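Local coordinates for cytosolic IMP-GMP specific 5'-nucleotidase (Legionella pneumophila subsp. pneumophila, PDB 4OHF), which probably hydrolyses the 5'-phosphate from selected purine nucleoside monophosphates, such as IMP and GMP, as a magnesium-dependent nucleotidase of the HAD superfamily, at residues F36-R47 / D170-I178; K204-Y213 / L237-K247. One frame throughout, in Å; residues are numbered along the deposited sequence.

Contact 1: residues F36-R47 / D170-I178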
loop_
_atom_site.group_PDB
_atom_site.type_symbol
_atom_site.label_atom_id
_atom_site.label_comp_id
_atom_site.label_asym_id
_atom_site.label_seq_id
_atom_site.Cartn_x
_atom_site.Cartn_y
_atom_site.Cartn_z
ATOM N N PHE B 36 -18.967 -2.815 -33.726
ATOM C CA PHE B 36 -19.030 -2.193 -32.417
ATOM C C PHE B 36 -17.687 -1.581 -32.006
ATOM O O PHE B 36 -17.655 -0.458 -31.485
ATOM C CB PHE B 36 -19.516 -3.214 -31.387
ATOM C CG PHE B 36 -19.613 -2.675 -29.994
ATOM C CD1 PHE B 36 -18.481 -2.579 -29.189
ATOM C CD2 PHE B 36 -20.836 -2.240 -29.490
ATOM C CE1 PHE B 36 -18.567 -2.051 -27.897
ATOM C CE2 PHE B 36 -20.931 -1.707 -28.198
ATOM C CZ PHE B 36 -19.793 -1.612 -27.403
ATOM N N GLU B 37 -16.585 -2.299 -32.234
ATOM C CA GLU B 37 -15.268 -1.766 -31.878
ATOM C C GLU B 37 -15.049 -0.495 -32.677
ATOM O O GLU B 37 -14.651 0.527 -32.139
ATOM C CB GLU B 37 -14.142 -2.746 -32.212
ATOM C CG GLU B 37 -13.960 -3.899 -31.256
ATOM C CD GLU B 37 -13.595 -3.471 -29.839
ATOM O OE1 GLU B 37 -13.108 -2.335 -29.633
ATOM O OE2 GLU B 37 -13.790 -4.302 -28.922
ATOM N N SER B 38 -15.314 -0.580 -33.974
ATOM C CA SER B 38 -15.164 0.552 -34.871
ATOM C C SER B 38 -15.930 1.781 -34.393
ATOM O O SER B 38 -15.393 2.891 -34.411
ATOM C CB SER B 38 -15.632 0.170 -36.271
ATOM O OG SER B 38 -15.595 1.307 -37.112
ATOM N N LEU B 39 -17.177 1.588 -33.967
ATOM C CA LEU B 39 -17.979 2.700 -33.487
ATOM C C LEU B 39 -17.238 3.341 -32.316
ATOM O O LEU B 39 -16.956 4.545 -32.333
ATOM C CB LEU B 39 -19.351 2.214 -33.018
ATOM C CG LEU B 39 -20.558 3.157 -33.129
ATOM C CD1 LEU B 39 -21.532 2.827 -32.020
ATOM C CD2 LEU B 39 -20.140 4.617 -33.032
ATOM N N VAL B 40 -16.917 2.534 -31.304
ATOM C CA VAL B 40 -16.206 3.032 -30.134
ATOM C C VAL B 40 -14.952 3.768 -30.564
ATOM O O VAL B 40 -14.646 4.832 -30.039
ATOM C CB VAL B 40 -15.807 1.898 -29.165
ATOM C CG1 VAL B 40 -14.941 2.455 -28.042
ATOM C CG2 VAL B 40 -17.053 1.264 -28.573
ATOM N N TYR B 41 -14.226 3.210 -31.518
ATOM C CA TYR B 41 -13.025 3.863 -32.001
ATOM C C TYR B 41 -13.391 5.267 -32.500
ATOM O O TYR B 41 -12.846 6.264 -32.008
ATOM C CB TYR B 41 -12.389 3.028 -33.111
ATOM C CG TYR B 41 -11.175 3.657 -33.773
ATOM C CD1 TYR B 41 -11.315 4.462 -34.901
ATOM C CD2 TYR B 41 -9.887 3.412 -33.297
ATOM C CE1 TYR B 41 -10.209 4.996 -35.543
ATOM C CE2 TYR B 41 -8.775 3.944 -33.929
ATOM C CZ TYR B 41 -8.941 4.736 -35.055
ATOM O OH TYR B 41 -7.846 5.268 -35.700
ATOM N N ASP B 42 -14.325 5.351 -33.452
ATOM C CA ASP B 42 -14.743 6.648 -33.980
ATOM C C ASP B 42 -15.187 7.610 -32.877
ATOM O O ASP B 42 -14.599 8.668 -32.700
ATOM C CB ASP B 42 -15.881 6.495 -34.988
ATOM C CG ASP B 42 -15.472 5.724 -36.227
ATOM O OD1 ASP B 42 -14.267 5.703 -36.550
ATOM O OD2 ASP B 42 -16.361 5.145 -36.891
ATOM N N LEU B 43 -16.225 7.250 -32.132
ATOM C CA LEU B 43 -16.706 8.124 -31.069
ATOM C C LEU B 43 -15.577 8.632 -30.168
ATOM O O LEU B 43 -15.546 9.812 -29.830
ATOM C CB LEU B 43 -17.757 7.403 -30.215
ATOM C CG LEU B 43 -19.020 6.930 -30.926
ATOM C CD1 LEU B 43 -19.898 6.160 -29.965
ATOM C CD2 LEU B 43 -19.758 8.126 -31.495
ATOM N N VAL B 44 -14.656 7.747 -29.781
ATOM C CA VAL B 44 -13.540 8.110 -28.899
ATOM C C VAL B 44 -12.523 9.003 -29.584
ATOM O O VAL B 44 -12.002 9.937 -28.979
ATOM C CB VAL B 44 -12.793 6.855 -28.373
ATOM C CG1 VAL B 44 -11.532 7.262 -27.624
ATOM C CG2 VAL B 44 -13.690 6.068 -27.449
ATOM N N LYS B 45 -12.231 8.706 -30.844
ATOM C CA LYS B 45 -11.276 9.499 -31.602
ATOM C C LYS B 45 -11.851 10.895 -31.810
ATOM O O LYS B 45 -11.131 11.895 -31.782
ATOM C CB LYS B 45 -10.993 8.835 -32.950
ATOM C CG LYS B 45 -9.855 9.470 -33.728
ATOM C CD LYS B 45 -9.578 8.708 -35.003
ATOM C CE LYS B 45 -10.828 8.621 -35.862
ATOM N NZ LYS B 45 -10.569 7.938 -37.158
ATOM N N GLU B 46 -13.160 10.951 -32.007
ATOM C CA GLU B 46 -13.858 12.207 -32.212
ATOM C C GLU B 46 -13.792 13.059 -30.954
ATOM O O GLU B 46 -13.343 14.201 -30.992
ATOM C CB GLU B 46 -15.311 11.919 -32.568
ATOM C CG GLU B 46 -16.212 13.129 -32.632
ATOM C CD GLU B 46 -17.673 12.734 -32.554
ATOM O OE1 GLU B 46 -18.120 11.945 -33.416
ATOM O OE2 GLU B 46 -18.365 13.204 -31.624
ATOM N N ARG B 47 -14.236 12.491 -29.837
ATOM C CA ARG B 47 -14.247 13.192 -28.554
ATOM C C ARG B 47 -12.881 13.764 -28.176
ATOM O O ARG B 47 -12.791 14.687 -27.366
ATOM C CB ARG B 47 -14.744 12.257 -27.445
ATOM C CG ARG B 47 -14.808 12.893 -26.066
ATOM C CD ARG B 47 -15.705 14.109 -26.077
ATOM N NE ARG B 47 -17.069 13.755 -26.443
ATOM C CZ ARG B 47 -17.992 13.349 -25.576
ATOM N NH1 ARG B 47 -17.693 13.252 -24.284
ATOM N NH2 ARG B 47 -19.210 13.026 -26.006
ATOM N N ASP B 170 -22.146 9.360 -21.932
ATOM C CA ASP B 170 -22.842 10.356 -22.740
ATOM C C ASP B 170 -24.150 9.797 -23.246
ATOM O O ASP B 170 -25.163 10.491 -23.306
ATOM C CB ASP B 170 -22.014 10.737 -23.962
ATOM C CG ASP B 170 -21.066 11.866 -23.691
ATOM O OD1 ASP B 170 -21.529 12.915 -23.190
ATOM O OD2 ASP B 170 -19.863 11.710 -23.986
ATOM N N GLY B 171 -24.114 8.528 -23.621
ATOM C CA GLY B 171 -25.298 7.908 -24.165
ATOM C C GLY B 171 -25.170 8.044 -25.668
ATOM O O GLY B 171 -26.026 7.587 -26.426
ATOM N N THR B 172 -24.092 8.689 -26.100
ATOM C CA THR B 172 -23.829 8.870 -27.525
ATOM C C THR B 172 -23.698 7.506 -28.210
ATOM O O THR B 172 -24.194 7.307 -29.316
ATOM C CB THR B 172 -22.525 9.687 -27.756
ATOM O OG1 THR B 172 -21.586 9.411 -26.704
ATOM C CG2 THR B 172 -22.822 11.180 -27.779
ATOM N N LEU B 173 -23.039 6.565 -27.537
ATOM C CA LEU B 173 -22.851 5.224 -28.071
ATOM C C LEU B 173 -24.199 4.511 -28.104
ATOM O O LEU B 173 -24.546 3.873 -29.099
ATOM C CB LEU B 173 -21.881 4.432 -27.188
ATOM C CG LEU B 173 -21.082 3.267 -27.779
ATOM C CD1 LEU B 173 -20.640 2.365 -26.643
ATOM C CD2 LEU B 173 -21.912 2.482 -28.763
ATOM N N LYS B 174 -24.958 4.634 -27.013
ATOM C CA LYS B 174 -26.262 3.982 -26.898
ATOM C C LYS B 174 -27.225 4.413 -28.000
ATOM O O LYS B 174 -27.832 3.576 -28.669
ATOM C CB LYS B 174 -26.904 4.283 -25.541
ATOM C CG LYS B 174 -26.066 3.935 -24.326
ATOM C CD LYS B 174 -26.062 2.444 -24.027
ATOM C CE LYS B 174 -25.397 2.187 -22.678
ATOM N NZ LYS B 174 -25.243 0.738 -22.379
ATOM N N ASN B 175 -27.364 5.720 -28.185
ATOM C CA ASN B 175 -28.284 6.240 -29.189
ATOM C C ASN B 175 -27.944 5.768 -30.593
ATOM O O ASN B 175 -28.837 5.430 -31.372
ATOM C CB ASN B 175 -28.325 7.773 -29.147
ATOM C CG ASN B 175 -29.027 8.312 -27.899
ATOM O OD1 ASN B 175 -29.733 7.580 -27.192
ATOM N ND2 ASN B 175 -28.846 9.605 -27.636
ATOM N N ILE B 176 -26.657 5.742 -30.917
ATOM C CA ILE B 176 -26.234 5.297 -32.229
ATOM C C ILE B 176 -26.555 3.823 -32.474
ATOM O O ILE B 176 -27.007 3.467 -33.561
ATOM C CB ILE B 176 -24.727 5.512 -32.448
ATOM C CG1 ILE B 176 -24.421 7.003 -32.513
ATOM C CG2 ILE B 176 -24.298 4.859 -33.744
ATOM C CD1 ILE B 176 -22.961 7.314 -32.742
ATOM N N ILE B 177 -26.332 2.954 -31.487
ATOM C CA ILE B 177 -26.644 1.548 -31.726
ATOM C C ILE B 177 -28.160 1.337 -31.717
ATOM O O ILE B 177 -28.663 0.447 -32.392
ATOM C CB ILE B 177 -25.937 0.566 -30.717
ATOM C CG1 ILE B 177 -26.756 0.408 -29.455
ATOM C CG2 ILE B 177 -24.537 1.025 -30.406
ATOM C CD1 ILE B 177 -27.692 -0.761 -29.529
ATOM N N ILE B 178 -28.891 2.161 -30.974
ATOM C CA ILE B 178 -30.350 2.038 -30.939
ATOM C C ILE B 178 -30.914 2.361 -32.318
ATOM O O ILE B 178 -31.805 1.679 -32.811
ATOM C CB ILE B 178 -30.999 3.005 -29.922
ATOM C CG1 ILE B 178 -30.734 2.534 -28.491
ATOM C CG2 ILE B 178 -32.487 3.064 -30.149
ATOM C CD1 ILE B 178 -31.355 3.440 -27.419
#
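Leu-173 is the knob of this helix pair: its isobutyl group enters a hole framed by Phe-36, Leu-39, Val-40 and Leu-43. With CG anti to the backbone N (chi1 -155°), the branch point is swung toward helix 36-47. CD2 then meets Leu-39 CD1 at 3.3 Å, while CD1 lies 4.1 Å from Phe-36 CZ and also borders Val-40. Leu-43 crosses Leu-173 at about a right angle, its CD1 3.8 Å from Leu-173 CG. Branched aliphatic groups suit a hole lined by hydrocarbon; the side chain of Phe-36 also lies about 9 Å from the magnesium ion. The helices run at 137° to one another with axes 10.9 Å apart at closest, so side chains rather than backbones fill the gap. Both belong to the stretch between strands 19-22 and 204-208, where HAD enzymes of the C1 type carry their cap insertion. Toward solvent lie the partly exposed Ile-176 and Leu-43, where Ile-176 CD1 meets Leu-43 CD2 tip to tip at 3.5 Å; beyond them hydrocarbon gives way to charge. Arg-47, bent at chi2 and chi3, presents the edge of its guanidinium to exposed Asp-170, and NH2 forms a salt bridge with OD2, joined by a weak second bond from NH1. OD2 alone takes both bonds, and the guanidinium and carboxylate planes are steeply turned, 74° apart.

Contact 2: residues K204-Y213 / L237-K247. With PO4 (phosphate ion), chain H.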
loop_
_atom_site.group_PDB
_atom_site.type_symbol
_atom_site.label_atom_id
_atom_site.label_comp_id
_atom_site.label_asym_id
_atom_site.label_seq_id
_atom_site.Cartn_x
_atom_site.Cartn_y
_atom_site.Cartn_z
ATOM N N LYS B 204 -33.333 -20.421 -12.185
ATOM C CA LYS B 204 -33.800 -19.041 -12.165
ATOM C C LYS B 204 -32.752 -18.223 -12.904
ATOM O O LYS B 204 -31.562 -18.373 -12.667
ATOM C CB LYS B 204 -33.944 -18.522 -10.736
ATOM C CG LYS B 204 -35.227 -18.925 -10.035
ATOM C CD LYS B 204 -35.250 -18.289 -8.651
ATOM C CE LYS B 204 -36.488 -18.650 -7.847
ATOM N NZ LYS B 204 -36.388 -18.051 -6.468
ATOM N N ILE B 205 -33.198 -17.358 -13.803
ATOM C CA ILE B 205 -32.269 -16.553 -14.567
ATOM C C ILE B 205 -32.502 -15.072 -14.350
ATOM O O ILE B 205 -33.636 -14.599 -14.427
ATOM C CB ILE B 205 -32.412 -16.884 -16.062
ATOM C CG1 ILE B 205 -32.195 -18.381 -16.254
ATOM C CG2 ILE B 205 -31.413 -16.079 -16.884
ATOM C CD1 ILE B 205 -32.474 -18.852 -17.638
ATOM N N PHE B 206 -31.434 -14.335 -14.071
ATOM C CA PHE B 206 -31.560 -12.896 -13.885
ATOM C C PHE B 206 -30.522 -12.138 -14.703
ATOM O O PHE B 206 -29.446 -12.659 -15.007
ATOM C CB PHE B 206 -31.474 -12.521 -12.386
ATOM C CG PHE B 206 -30.116 -12.730 -11.748
ATOM C CD1 PHE B 206 -29.189 -11.679 -11.672
ATOM C CD2 PHE B 206 -29.800 -13.942 -11.129
ATOM C CE1 PHE B 206 -27.974 -11.833 -10.976
ATOM C CE2 PHE B 206 -28.585 -14.107 -10.432
ATOM C CZ PHE B 206 -27.674 -13.045 -10.355
ATOM N N ILE B 207 -30.865 -10.910 -15.076
ATOM C CA ILE B 207 -29.980 -10.054 -15.834
ATOM C C ILE B 207 -29.274 -9.095 -14.885
ATOM O O ILE B 207 -29.884 -8.570 -13.952
ATOM C CB ILE B 207 -30.770 -9.243 -16.877
ATOM C CG1 ILE B 207 -31.327 -10.191 -17.937
ATOM C CG2 ILE B 207 -29.872 -8.184 -17.528
ATOM C CD1 ILE B 207 -32.151 -9.509 -18.979
ATOM N N LEU B 208 -27.988 -8.870 -15.114
ATOM C CA LEU B 208 -27.216 -7.952 -14.275
ATOM C C LEU B 208 -26.386 -7.127 -15.261
ATOM O O LEU B 208 -25.275 -7.519 -15.642
ATOM C CB LEU B 208 -26.309 -8.742 -13.321
ATOM C CG LEU B 208 -25.482 -7.990 -12.278
ATOM C CD1 LEU B 208 -26.414 -7.301 -11.283
ATOM C CD2 LEU B 208 -24.563 -8.965 -11.549
ATOM N N THR B 209 -26.945 -5.988 -15.672
ATOM C CA THR B 209 -26.304 -5.117 -16.651
ATOM C C THR B 209 -25.897 -3.743 -16.144
ATOM O O THR B 209 -26.468 -3.212 -15.200
ATOM C CB THR B 209 -27.234 -4.889 -17.861
ATOM O OG1 THR B 209 -26.677 -3.885 -18.707
ATOM C CG2 THR B 209 -28.615 -4.414 -17.408
ATOM N N ASN B 210 -24.916 -3.145 -16.792
ATOM C CA ASN B 210 -24.487 -1.810 -16.404
ATOM C C ASN B 210 -25.271 -0.756 -17.208
ATOM O O ASN B 210 -25.123 0.436 -16.976
ATOM C CB ASN B 210 -22.978 -1.653 -16.630
ATOM C CG ASN B 210 -22.161 -1.993 -15.395
ATOM O OD1 ASN B 210 -22.638 -2.654 -14.475
ATOM N ND2 ASN B 210 -20.918 -1.548 -15.373
ATOM N N SER B 211 -26.102 -1.207 -18.151
ATOM C CA SER B 211 -26.913 -0.315 -18.986
ATOM C C SER B 211 -28.158 0.039 -18.212
ATOM O O SER B 211 -28.573 -0.717 -17.332
ATOM C CB SER B 211 -27.339 -1.012 -20.281
ATOM O OG SER B 211 -26.213 -1.356 -21.069
ATOM N N GLU B 212 -28.762 1.179 -18.530
ATOM C CA GLU B 212 -29.974 1.576 -17.834
ATOM C C GLU B 212 -31.180 0.821 -18.381
ATOM O O GLU B 212 -31.130 0.238 -19.471
ATOM C CB GLU B 212 -30.172 3.089 -17.910
ATOM C CG GLU B 212 -30.370 3.666 -19.281
ATOM C CD GLU B 212 -30.192 5.174 -19.281
ATOM O OE1 GLU B 212 -30.741 5.854 -18.377
ATOM O OE2 GLU B 212 -29.498 5.678 -20.188
ATOM N N TYR B 213 -32.259 0.817 -17.611
ATOM C CA TYR B 213 -33.450 0.076 -17.991
ATOM C C TYR B 213 -34.098 0.463 -19.313
ATOM O O TYR B 213 -34.495 -0.408 -20.088
ATOM C CB TYR B 213 -34.484 0.151 -16.871
ATOM C CG TYR B 213 -35.736 -0.665 -17.133
ATOM C CD1 TYR B 213 -35.667 -2.043 -17.362
ATOM C CD2 TYR B 213 -36.990 -0.061 -17.128
ATOM C CE1 TYR B 213 -36.806 -2.785 -17.576
ATOM C CE2 TYR B 213 -38.141 -0.800 -17.343
ATOM C CZ TYR B 213 -38.048 -2.153 -17.570
ATOM O OH TYR B 213 -39.195 -2.859 -17.846
ATOM N N LEU B 237 -38.823 -14.737 -18.932
ATOM C CA LEU B 237 -37.572 -15.466 -18.951
ATOM C C LEU B 237 -36.704 -15.094 -17.753
ATOM O O LEU B 237 -35.876 -15.888 -17.303
ATOM C CB LEU B 237 -36.812 -15.146 -20.235
ATOM C CG LEU B 237 -37.393 -15.650 -21.555
ATOM C CD1 LEU B 237 -36.588 -15.086 -22.711
ATOM C CD2 LEU B 237 -37.368 -17.169 -21.573
ATOM N N PHE B 238 -36.907 -13.894 -17.216
ATOM C CA PHE B 238 -36.085 -13.433 -16.103
ATOM C C PHE B 238 -36.772 -13.184 -14.759
ATOM O O PHE B 238 -37.791 -12.503 -14.674
ATOM C CB PHE B 238 -35.328 -12.183 -16.557
ATOM C CG PHE B 238 -34.625 -12.367 -17.866
ATOM C CD1 PHE B 238 -33.528 -13.208 -17.964
ATOM C CD2 PHE B 238 -35.106 -11.757 -19.019
ATOM C CE1 PHE B 238 -32.921 -13.443 -19.189
ATOM C CE2 PHE B 238 -34.503 -11.983 -20.261
ATOM C CZ PHE B 238 -33.411 -12.829 -20.342
ATOM N N GLU B 239 -36.183 -13.748 -13.707
ATOM C CA GLU B 239 -36.694 -13.609 -12.349
ATOM C C GLU B 239 -36.488 -12.159 -11.923
ATOM O O GLU B 239 -37.422 -11.495 -11.494
ATOM C CB GLU B 239 -35.934 -14.552 -11.414
ATOM C CG GLU B 239 -36.567 -14.743 -10.041
ATOM C CD GLU B 239 -37.876 -15.532 -10.084
ATOM O OE1 GLU B 239 -38.397 -15.870 -8.999
ATOM O OE2 GLU B 239 -38.384 -15.807 -11.198
ATOM N N PHE B 240 -35.249 -11.683 -12.042
ATOM C CA PHE B 240 -34.895 -10.305 -11.714
ATOM C C PHE B 240 -34.145 -9.716 -12.883
ATOM O O PHE B 240 -33.518 -10.434 -13.680
ATOM C CB PHE B 240 -33.947 -10.214 -10.523
ATOM C CG PHE B 240 -34.520 -10.700 -9.242
ATOM C CD1 PHE B 240 -34.449 -12.046 -8.903
ATOM C CD2 PHE B 240 -35.115 -9.805 -8.359
ATOM C CE1 PHE B 240 -34.957 -12.498 -7.694
ATOM C CE2 PHE B 240 -35.630 -10.238 -7.144
ATOM C CZ PHE B 240 -35.552 -11.592 -6.809
ATOM N N VAL B 241 -34.191 -8.401 -12.977
ATOM C CA VAL B 241 -33.462 -7.721 -14.017
ATOM C C VAL B 241 -32.913 -6.484 -13.332
ATOM O O VAL B 241 -33.651 -5.560 -13.025
ATOM C CB VAL B 241 -34.369 -7.396 -15.252
ATOM C CG1 VAL B 241 -35.670 -6.839 -14.793
ATOM C CG2 VAL B 241 -33.662 -6.421 -16.198
ATOM N N ILE B 242 -31.609 -6.519 -13.061
ATOM C CA ILE B 242 -30.893 -5.444 -12.381
ATOM C C ILE B 242 -30.108 -4.552 -13.357
ATOM O O ILE B 242 -29.182 -5.005 -14.037
ATOM C CB ILE B 242 -29.931 -6.051 -11.333
ATOM C CG1 ILE B 242 -30.693 -7.067 -10.474
ATOM C CG2 ILE B 242 -29.339 -4.958 -10.468
ATOM C CD1 ILE B 242 -29.827 -7.807 -9.462
ATOM N N THR B 243 -30.478 -3.273 -13.398
ATOM C CA THR B 243 -29.860 -2.305 -14.294
ATOM C C THR B 243 -28.939 -1.284 -13.612
ATOM O O THR B 243 -29.016 -1.076 -12.398
ATOM C CB THR B 243 -30.945 -1.591 -15.069
ATOM O OG1 THR B 243 -31.779 -0.865 -14.159
ATOM C CG2 THR B 243 -31.800 -2.609 -15.798
ATOM N N LEU B 244 -28.083 -0.636 -14.409
ATOM C CA LEU B 244 -27.098 0.308 -13.889
ATOM C C LEU B 244 -26.513 -0.391 -12.656
ATOM O O LEU B 244 -26.400 0.181 -11.568
ATOM C CB LEU B 244 -27.750 1.641 -13.513
ATOM C CG LEU B 244 -27.957 2.658 -14.646
ATOM C CD1 LEU B 244 -28.698 3.875 -14.112
ATOM C CD2 LEU B 244 -26.616 3.081 -15.239
ATOM N N ALA B 245 -26.157 -1.656 -12.851
ATOM C CA ALA B 245 -25.624 -2.480 -11.786
ATOM C C ALA B 245 -24.375 -1.896 -11.174
ATOM O O ALA B 245 -24.111 -2.081 -9.996
ATOM C CB ALA B 245 -25.346 -3.882 -12.302
ATOM N N ASN B 246 -23.610 -1.190 -11.986
ATOM C CA ASN B 246 -22.375 -0.580 -11.526
ATOM C C ASN B 246 -21.344 -1.646 -11.108
ATOM O O ASN B 246 -20.800 -1.620 -10.000
ATOM C CB ASN B 246 -22.663 0.386 -10.368
ATOM C CG ASN B 246 -21.536 1.382 -10.134
ATOM O OD1 ASN B 246 -21.639 2.239 -9.263
ATOM N ND2 ASN B 246 -20.458 1.276 -10.913
ATOM N N LYS B 247 -21.097 -2.593 -12.004
ATOM C CA LYS B 247 -20.101 -3.623 -11.762
ATOM C C LYS B 247 -18.751 -2.946 -12.050
ATOM O O LYS B 247 -18.673 -2.007 -12.846
ATOM C CB LYS B 247 -20.320 -4.794 -12.722
ATOM C CG LYS B 247 -21.602 -5.568 -12.483
ATOM C CD LYS B 247 -21.885 -6.563 -13.619
ATOM C CE LYS B 247 -22.185 -5.821 -14.935
ATOM N NZ LYS B 247 -22.477 -6.731 -16.079
HETATM P P PO4 H . -23.531 -4.919 -19.498
HETATM O O1 PO4 H . -23.584 -3.504 -19.952
HETATM O O2 PO4 H . -22.462 -5.642 -20.217
HETATM O O3 PO4 H . -24.839 -5.576 -19.772
HETATM O O4 PO4 H . -23.237 -4.957 -18.044
HETATM O O HOH W 1 -36.068 -17.154 -14.910
#
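Ile-207 CD1 presses on one face of the Phe-238 ring, 3.6 Å from its centroid in a CH-pi contact, while Leu-237 CB lies over the opposite face and Ile-205 CG2 meets the edge. The flat ring thus fills the slot between branched aliphatics, against helix 189-200. On the other side of the sheet, Leu-208 lies alongside Ile-242; its CD1 fits the hollow between Ile-242 CB and Ala-245 CB, both 3.7 Å away, a place suited to alanine's small methyl. Parallel ladder bonds, such as Ile-242 N to Ile-207 O at 2.8 Å, join the strands of this beta-alpha-beta unit. Beyond them, Asn-210 OD1 takes Lys-247 N in the carbonyl plane, on a lone pair, at 2.9 Å and 178°, holding the loop that bears Lys-247. That long side chain, bent at chi3 (-66°), runs past Leu-208 to place NZ 2.9 Å from Leu-208 O. Thr-209 OG1, the acceptor of an ST turn from Ser-211 N, donates to phosphate O3 at 2.7 Å, while Asn-210 N and Lys-247 NZ both reach O4. Threonine and lysine here fit HAD motifs II and III, and the bound anion, also held by Asp-25 N, probably marks where a substrate phosphate sits.

Contact 1 closes before contact 2 opens along the chain, and their centres lie 22 Å apart. The first pairs helices 33-51 and 172-178, from the stretch between strands 19-22 and 204-208, probably part of the cap region; the second joins neighbouring strands 204-208 and 240-243 of the large mixed sheet, where 204-208 lies next to 19-22. They touch through Lys-174 NZ and Ser-211 OG, 2.7 Å apart, and Ser-211 OG also bonds the magnesium ligand Asp-25. Helix 213-224, which links the two strands, packs on Ile-177 as well. The helical pair therefore borders the same metal site that the strand ends line, consistent with a cap and core sharing one active centre.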